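Local coordinates for diphosphomevalonate decarboxylase, putative (PDB 2HKE), which probably catalyses the ATP-dependent decarboxylation of (R)-5-diphosphomevalonate to isopentenyl diphosphate, the isoprenoid building block made by the mevalonate pathway, at residues Trp180-Gly192 and Ala296-Pro308. The protein carries 1 engineered substitution. Sequence-based numbering, arbitrary orientation.
Sequences WPEIQVMCAVLKG and ANCFLFVLKEDLP
One face of the Phe299 ring carries the sulfur of Cys187, 3.7 Å from SG to the ring centroid, a sulfur-aromatic contact. A chi1 of -175°, which swings SG away from the backbone N, helps bring the small, polarisable sulfur above the ring, displaced toward its rim. Val185 spreads its two methyls between the aromatics, CG1 at the edge of Phe299 and CG2 in the plane of Phe301, 3.9 Å from CD1. Farther along, Leu303 CD2 comes within 3.8 Å of Trp180 NE1, while Ile183 CB lies over one face of the indole. On the reverse side, the flexible thioether of Met186 fills in among branched chains: SD meets Leu307 CD1 at 3.9 Å, and CE turns to Val302 CG1 and Leu300 CD1. Strands 183-189 and 298-303 run antiparallel, paired by regular backbone bonds. Next along, Asn297 OD1 accepts a hydrogen bond from Leu190 N at 3.0 Å, its amide standing in for a backbone carbonyl, while Asn297 ND2 is hydrogen-bonded to Ala110 O. Strand 183-189 is central in the C-terminal GHMP-type domain's five-stranded sheet, between 298-303 and 358-363; Phe237 and Phe240 of helix 237-256 pack on the aromatic side, and helix 307-317 covers the Met186 side through Leu307.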
ATOM      1  N   TRP A 180      13.965   1.104 -12.364  1.00 22.51           N
ATOM      2  CA  TRP A 180      13.324   2.249 -13.017  1.00 22.46           C
ATOM      3  C   TRP A 180      13.354   3.435 -12.090  1.00 22.69           C
ATOM      4  O   TRP A 180      12.319   3.823 -11.536  1.00 23.43           O
ATOM      5  CB  TRP A 180      11.868   1.870 -13.363  1.00 22.56           C
ATOM      6  CG  TRP A 180      11.165   2.710 -14.410  1.00 22.36           C
ATOM      7  CD1 TRP A 180      11.603   3.860 -14.983  1.00 22.38           C
ATOM      8  CD2 TRP A 180       9.846   2.492 -14.918  1.00 22.37           C
ATOM      9  NE1 TRP A 180      10.682   4.338 -15.870  1.00 23.05           N
ATOM     10  CE2 TRP A 180       9.589   3.515 -15.851  1.00 23.02           C
ATOM     11  CE3 TRP A 180       8.883   1.503 -14.712  1.00 21.92           C
ATOM     12  CZ2 TRP A 180       8.406   3.582 -16.565  1.00 23.93           C
ATOM     13  CZ3 TRP A 180       7.714   1.555 -15.414  1.00 22.72           C
ATOM     14  CH2 TRP A 180       7.484   2.568 -16.348  1.00 22.16           C
ATOM     15  N   PRO A 181      14.549   3.994 -11.842  1.00 24.04           N
ATOM     16  CA  PRO A 181      14.683   5.052 -10.841  1.00 23.94           C
ATOM     17  C   PRO A 181      13.938   6.338 -11.195  1.00 23.23           C
ATOM     18  O   PRO A 181      13.711   7.164 -10.330  1.00 24.12           O
ATOM     19  CB  PRO A 181      16.203   5.347 -10.821  1.00 25.38           C
ATOM     20  CG  PRO A 181      16.777   4.718 -12.016  1.00 25.12           C
ATOM     21  CD  PRO A 181      15.837   3.623 -12.455  1.00 24.87           C
ATOM     22  N   GLU A 182      13.586   6.513 -12.470  1.00 22.36           N
ATOM     23  CA  GLU A 182      12.837   7.687 -12.886  1.00 21.69           C
ATOM     24  C   GLU A 182      11.409   7.741 -12.349  1.00 21.07           C
ATOM     25  O   GLU A 182      10.855   8.819 -12.150  1.00 20.06           O
ATOM     26  CB  GLU A 182      12.786   7.797 -14.376  1.00 22.98           C
ATOM     27  CG  GLU A 182      14.124   7.973 -14.991  1.00 26.30           C
ATOM     28  CD  GLU A 182      14.864   6.653 -15.329  1.00 32.61           C
ATOM     29  OE1 GLU A 182      14.489   5.505 -14.928  1.00 27.00           O
ATOM     30  OE2 GLU A 182      15.884   6.796 -16.040  1.00 38.33           O
ATOM     31  N   ILE A 183      10.814   6.593 -12.130  1.00 20.91           N
ATOM     32  CA  ILE A 183       9.385   6.578 -11.734  1.00 20.93           C
ATOM     33  C   ILE A 183       9.254   7.016 -10.279  1.00 20.90           C
ATOM     34  O   ILE A 183      10.044   6.649  -9.353  1.00 19.48           O
ATOM     35  CB  ILE A 183       8.693   5.232 -12.185  1.00 22.30           C
ATOM     36  CG1 ILE A 183       7.142   5.392 -12.239  1.00 24.39           C
ATOM     37  CG2 ILE A 183       9.195   4.134 -11.366  1.00 23.79           C
ATOM     38  CD1 ILE A 183       6.461   4.320 -12.997  1.00 23.85           C
ATOM     39  N   GLN A 184       8.273   7.888 -10.052  1.00 19.97           N
ATOM     40  CA  GLN A 184       8.063   8.477  -8.744  1.00 19.44           C
ATOM     41  C   GLN A 184       6.633   8.274  -8.351  1.00 19.80           C
ATOM     42  O   GLN A 184       5.778   8.157  -9.226  1.00 18.17           O
ATOM     43  CB  GLN A 184       8.300   9.990  -8.787  1.00 19.04           C
ATOM     44  CG  GLN A 184       9.710  10.433  -9.190  1.00 19.64           C
ATOM     45  CD  GLN A 184      10.802   9.935  -8.264  1.00 22.23           C
ATOM     46  OE1 GLN A 184      10.807  10.238  -7.090  1.00 22.47           O
ATOM     47  NE2 GLN A 184      11.789   9.217  -8.820  1.00 23.00           N
ATOM     48  N   VAL A 185       6.381   8.243  -7.047  1.00 18.76           N
ATOM     49  CA  VAL A 185       5.021   8.063  -6.531  1.00 19.23           C
ATOM     50  C   VAL A 185       4.654   9.262  -5.669  1.00 20.68           C
ATOM     51  O   VAL A 185       5.481   9.734  -4.857  1.00 20.46           O
ATOM     52  CB  VAL A 185       4.929   6.822  -5.640  1.00 20.58           C
ATOM     53  CG1 VAL A 185       3.480   6.628  -5.114  1.00 21.70           C
ATOM     54  CG2 VAL A 185       5.414   5.587  -6.399  1.00 17.93           C
ATOM     55  N   MET A 186       3.429   9.750  -5.812  1.00 20.85           N
ATOM     56  CA  MET A 186       2.934  10.745  -4.862  1.00 19.32           C
ATOM     57  C   MET A 186       1.633  10.293  -4.292  1.00 18.87           C
ATOM     58  O   MET A 186       1.000   9.391  -4.813  1.00 17.15           O
ATOM     59  CB  MET A 186       2.845  12.117  -5.504  1.00 20.04           C
ATOM     60  CG  MET A 186       4.171  12.709  -5.999  1.00 21.09           C
ATOM     61  SD  MET A 186       3.986  14.384  -6.645  1.00 24.25           S
ATOM     62  CE  MET A 186       3.182  14.163  -8.238  1.00 23.42           C
ATOM     63  N   CYS A 187       1.259  10.858  -3.157  1.00 18.27           N
ATOM     64  CA  CYS A 187      -0.079  10.651  -2.622  1.00 19.20           C
ATOM     65  C   CYS A 187      -0.641  12.041  -2.247  1.00 18.99           C
ATOM     66  O   CYS A 187      -0.105  12.717  -1.379  1.00 18.56           O
ATOM     67  CB  CYS A 187      -0.053   9.743  -1.451  1.00 20.23           C
ATOM     68  SG  CYS A 187      -1.719   9.364  -0.862  1.00 23.61           S
ATOM     69  N   ALA A 188      -1.690  12.443  -2.946  1.00 20.23           N
ATOM     70  CA  ALA A 188      -2.466  13.623  -2.607  1.00 19.77           C
ATOM     71  C   ALA A 188      -3.575  13.181  -1.642  1.00 20.20           C
ATOM     72  O   ALA A 188      -4.557  12.500  -2.028  1.00 19.93           O
ATOM     73  CB  ALA A 188      -3.019  14.287  -3.866  1.00 20.80           C
ATOM     74  N   VAL A 189      -3.338  13.447  -0.366  1.00 19.79           N
ATOM     75  CA  VAL A 189      -4.261  13.103   0.669  1.00 20.70           C
ATOM     76  C   VAL A 189      -5.474  14.013   0.678  1.00 20.21           C
ATOM     77  O   VAL A 189      -5.342  15.229   0.741  1.00 19.92           O
ATOM     78  CB  VAL A 189      -3.545  13.022   2.037  1.00 20.20           C
ATOM     79  CG1 VAL A 189      -4.482  12.618   3.121  1.00 24.09           C
ATOM     80  CG2 VAL A 189      -2.377  12.047   1.893  1.00 22.91           C
ATOM     81  N   LEU A 190      -6.646  13.377   0.614  1.00 20.93           N
ATOM     82  CA  LEU A 190      -7.933  14.034   0.579  1.00 22.68           C
ATOM     83  C   LEU A 190      -8.796  13.634   1.775  1.00 24.07           C
ATOM     84  O   LEU A 190      -8.609  12.566   2.366  1.00 24.41           O
ATOM     85  CB  LEU A 190      -8.643  13.741  -0.743  1.00 21.83           C
ATOM     86  CG  LEU A 190      -7.892  14.144  -2.015  1.00 22.14           C
ATOM     87  CD1 LEU A 190      -8.454  13.478  -3.280  1.00 18.88           C
ATOM     88  CD2 LEU A 190      -7.862  15.671  -2.118  1.00 24.71           C
ATOM     89  N   LYS A 191      -9.779  14.472   2.114  1.00 25.70           N
ATOM     90  CA  LYS A 191     -10.670  14.129   3.212  1.00 27.68           C
ATOM     91  C   LYS A 191     -11.482  12.928   2.778  1.00 27.26           C
ATOM     92  O   LYS A 191     -11.871  12.819   1.628  1.00 29.58           O
ATOM     93  CB  LYS A 191     -11.520  15.314   3.641  1.00 28.56           C
ATOM     94  CG  LYS A 191     -10.739  16.353   4.426  1.00 31.30           C
ATOM     95  CD  LYS A 191     -11.589  17.571   4.833  1.00 31.49           C
ATOM     96  CE  LYS A 191     -10.735  18.854   5.035  1.00 33.92           C
ATOM     97  NZ  LYS A 191     -11.625  20.080   5.161  1.00 38.60           N
ATOM     98  N   GLY A 192     -11.747  12.013   3.697  1.00 29.31           N
ATOM     99  CA  GLY A 192     -12.457  10.812   3.374  1.00 29.41           C
ATOM    100  C   GLY A 192     -13.943  11.039   3.174  1.00 31.26           C
ATOM    101  O   GLY A 192     -14.510  12.083   3.552  1.00 30.01           O
ATOM    102  N   ALA A 296     -10.256   7.780  -0.443  1.00 23.15           N
ATOM    103  CA  ALA A 296     -10.398   8.976  -1.232  1.00 22.58           C
ATOM    104  C   ALA A 296      -9.046   9.494  -1.730  1.00 21.82           C
ATOM    105  O   ALA A 296      -9.020  10.305  -2.630  1.00 22.20           O
ATOM    106  CB  ALA A 296     -11.081  10.089  -0.407  1.00 23.70           C
ATOM    107  N   ASN A 297      -7.948   9.076  -1.108  1.00 21.62           N
ATOM    108  CA  ASN A 297      -6.628   9.643  -1.449  1.00 20.95           C
ATOM    109  C   ASN A 297      -6.250   9.247  -2.860  1.00 20.71           C
ATOM    110  O   ASN A 297      -6.527   8.114  -3.282  1.00 19.19           O
ATOM    111  CB  ASN A 297      -5.531   9.133  -0.522  1.00 21.11           C
ATOM    112  CG  ASN A 297      -5.730   9.492   0.927  1.00 20.51           C
ATOM    113  OD1 ASN A 297      -6.348  10.484   1.264  1.00 22.30           O
ATOM    114  ND2 ASN A 297      -5.149   8.666   1.810  1.00 21.96           N
ATOM    115  N   CYS A 298      -5.610  10.162  -3.557  1.00 20.47           N
ATOM    116  CA  CYS A 298      -5.185   9.954  -4.904  1.00 19.88           C
ATOM    117  C   CYS A 298      -3.671   9.714  -4.953  1.00 19.81           C
ATOM    118  O   CYS A 298      -2.831  10.638  -4.740  1.00 20.06           O
ATOM    119  CB  CYS A 298      -5.535  11.154  -5.732  1.00 21.09           C
ATOM    120  SG  CYS A 298      -5.234  10.951  -7.506  1.00 21.41           S
ATOM    121  N   PHE A 299      -3.320   8.485  -5.283  1.00 18.58           N
ATOM    122  CA  PHE A 299      -1.919   8.158  -5.539  1.00 17.58           C
ATOM    123  C   PHE A 299      -1.649   8.580  -6.958  1.00 17.45           C
ATOM    124  O   PHE A 299      -2.578   8.607  -7.797  1.00 19.90           O
ATOM    125  CB  PHE A 299      -1.693   6.687  -5.326  1.00 18.72           C
ATOM    126  CG  PHE A 299      -1.512   6.329  -3.886  1.00 18.31           C
ATOM    127  CD1 PHE A 299      -2.611   6.120  -3.069  1.00 22.70           C
ATOM    128  CD2 PHE A 299      -0.231   6.279  -3.341  1.00 21.60           C
ATOM    129  CE1 PHE A 299      -2.414   5.816  -1.698  1.00 22.70           C
ATOM    130  CE2 PHE A 299      -0.010   5.959  -1.993  1.00 21.78           C
ATOM    131  CZ  PHE A 299      -1.123   5.715  -1.185  1.00 23.43           C
ATOM    132  N   LEU A 300      -0.423   9.008  -7.231  1.00 16.33           N
ATOM    133  CA  LEU A 300      -0.070   9.477  -8.560  1.00 16.47           C
ATOM    134  C   LEU A 300       1.239   8.852  -8.912  1.00 17.65           C
ATOM    135  O   LEU A 300       2.104   8.730  -8.033  1.00 19.05           O
ATOM    136  CB  LEU A 300       0.114  10.994  -8.557  1.00 17.50           C
ATOM    137  CG  LEU A 300      -1.140  11.775  -8.259  1.00 18.18           C
ATOM    138  CD1 LEU A 300      -0.764  13.169  -7.766  1.00 22.85           C
ATOM    139  CD2 LEU A 300      -2.075  11.835  -9.516  1.00 20.82           C
ATOM    140  N   PHE A 301       1.392   8.489 -10.164  1.00 16.33           N
ATOM    141  CA  PHE A 301       2.678   8.037 -10.671  1.00 17.14           C
ATOM    142  C   PHE A 301       3.106   9.008 -11.752  1.00 17.13           C
ATOM    143  O   PHE A 301       2.285   9.429 -12.592  1.00 17.04           O
ATOM    144  CB  PHE A 301       2.561   6.663 -11.284  1.00 17.75           C
ATOM    145  CG  PHE A 301       2.005   5.632 -10.362  1.00 18.16           C
ATOM    146  CD1 PHE A 301       2.670   5.294  -9.188  1.00 23.20           C
ATOM    147  CD2 PHE A 301       0.822   5.001 -10.650  1.00 24.61           C
ATOM    148  CE1 PHE A 301       2.152   4.331  -8.322  1.00 20.99           C
ATOM    149  CE2 PHE A 301       0.296   4.027  -9.766  1.00 24.10           C
ATOM    150  CZ  PHE A 301       0.987   3.695  -8.609  1.00 20.59           C
ATOM    151  N   VAL A 302       4.393   9.322 -11.778  1.00 17.45           N
ATOM    152  CA  VAL A 302       4.912  10.303 -12.712  1.00 17.74           C
ATOM    153  C   VAL A 302       6.406  10.077 -12.816  1.00 17.94           C
ATOM    154  O   VAL A 302       7.014   9.610 -11.861  1.00 19.04           O
ATOM    155  CB  VAL A 302       4.619  11.743 -12.189  1.00 17.56           C
ATOM    156  CG1 VAL A 302       5.325  12.008 -10.855  1.00 17.59           C
ATOM    157  CG2 VAL A 302       4.986  12.815 -13.242  1.00 17.47           C
ATOM    158  N   LEU A 303       7.000  10.326 -13.974  1.00 19.08           N
ATOM    159  CA  LEU A 303       8.476  10.286 -14.052  1.00 18.94           C
ATOM    160  C   LEU A 303       9.068  11.518 -13.412  1.00 19.49           C
ATOM    161  O   LEU A 303       8.480  12.589 -13.474  1.00 20.03           O
ATOM    162  CB  LEU A 303       8.921  10.192 -15.492  1.00 17.59           C
ATOM    163  CG  LEU A 303       8.486   8.906 -16.210  1.00 20.12           C
ATOM    164  CD1 LEU A 303       9.108   8.785 -17.652  1.00 23.64           C
ATOM    165  CD2 LEU A 303       8.747   7.619 -15.388  1.00 20.30           C
ATOM    166  N   LYS A 304      10.267  11.374 -12.834  1.00 21.49           N
ATOM    167  CA  LYS A 304      10.960  12.487 -12.174  1.00 23.22           C
ATOM    168  C   LYS A 304      11.021  13.781 -12.981  1.00 22.45           C
ATOM    169  O   LYS A 304      10.722  14.856 -12.469  1.00 22.04           O
ATOM    170  CB  LYS A 304      12.368  12.024 -11.793  1.00 24.63           C
ATOM    171  CG  LYS A 304      12.979  12.848 -10.709  1.00 26.67           C
ATOM    172  CD  LYS A 304      14.229  12.218 -10.080  1.00 28.57           C
ATOM    173  CE  LYS A 304      14.660  13.199  -8.967  1.00 32.51           C
ATOM    174  NZ  LYS A 304      16.063  13.068  -8.325  1.00 34.83           N
ATOM    175  N   GLU A 305      11.427  13.683 -14.240  1.00 22.38           N
ATOM    176  CA  GLU A 305      11.484  14.840 -15.169  1.00 24.14           C
ATOM    177  C   GLU A 305      10.161  15.617 -15.262  1.00 22.51           C
ATOM    178  O   GLU A 305      10.137  16.852 -15.451  1.00 21.52           O
ATOM    179  CB  GLU A 305      11.975  14.393 -16.558  1.00 25.94           C
ATOM    180  CG  GLU A 305      11.039  13.445 -17.265  1.00 30.16           C
ATOM    181  CD  GLU A 305      11.725  12.607 -18.369  1.00 32.18           C
ATOM    182  OE1 GLU A 305      12.295  13.225 -19.329  1.00 40.55           O
ATOM    183  OE2 GLU A 305      11.728  11.342 -18.236  1.00 39.41           O
ATOM    184  N   ASP A 306       9.047  14.897 -15.117  1.00 21.30           N
ATOM    185  CA  ASP A 306       7.734  15.472 -15.310  1.00 21.16           C
ATOM    186  C   ASP A 306       7.110  15.922 -13.997  1.00 20.47           C
ATOM    187  O   ASP A 306       6.076  16.568 -14.006  1.00 20.23           O
ATOM    188  CB  ASP A 306       6.816  14.440 -15.953  1.00 21.02           C
ATOM    189  CG  ASP A 306       7.132  14.207 -17.433  1.00 24.39           C
ATOM    190  OD1 ASP A 306       7.630  15.155 -18.079  1.00 25.73           O
ATOM    191  OD2 ASP A 306       6.884  13.089 -17.957  1.00 26.43           O
ATOM    192  N   LEU A 307       7.727  15.603 -12.879  1.00 19.80           N
ATOM    193  CA  LEU A 307       7.064  15.760 -11.600  1.00 18.74           C
ATOM    194  C   LEU A 307       6.874  17.241 -11.251  1.00 19.23           C
ATOM    195  O   LEU A 307       5.820  17.591 -10.753  1.00 19.13           O
ATOM    196  CB  LEU A 307       7.794  15.001 -10.501  1.00 19.69           C
ATOM    197  CG  LEU A 307       7.137  15.011  -9.102  1.00 19.84           C
ATOM    198  CD1 LEU A 307       7.418  13.696  -8.336  1.00 19.01           C
ATOM    199  CD2 LEU A 307       7.434  16.241  -8.249  1.00 18.37           C
ATOM    200  N   PRO A 308       7.917  18.093 -11.392  1.00 18.93           N
ATOM    201  CA  PRO A 308       7.706  19.501 -10.993  1.00 19.81           C
ATOM    202  C   PRO A 308       6.552  20.168 -11.679  1.00 19.81           C
ATOM    203  O   PRO A 308       5.744  20.844 -10.972  1.00 19.50           O
ATOM    204  CB  PRO A 308       9.049  20.158 -11.330  1.00 20.44           C
ATOM    205  CG  PRO A 308      10.018  18.964 -11.029  1.00 19.61           C
ATOM    206  CD  PRO A 308       9.315  17.902 -11.794  1.00 20.44           C
TER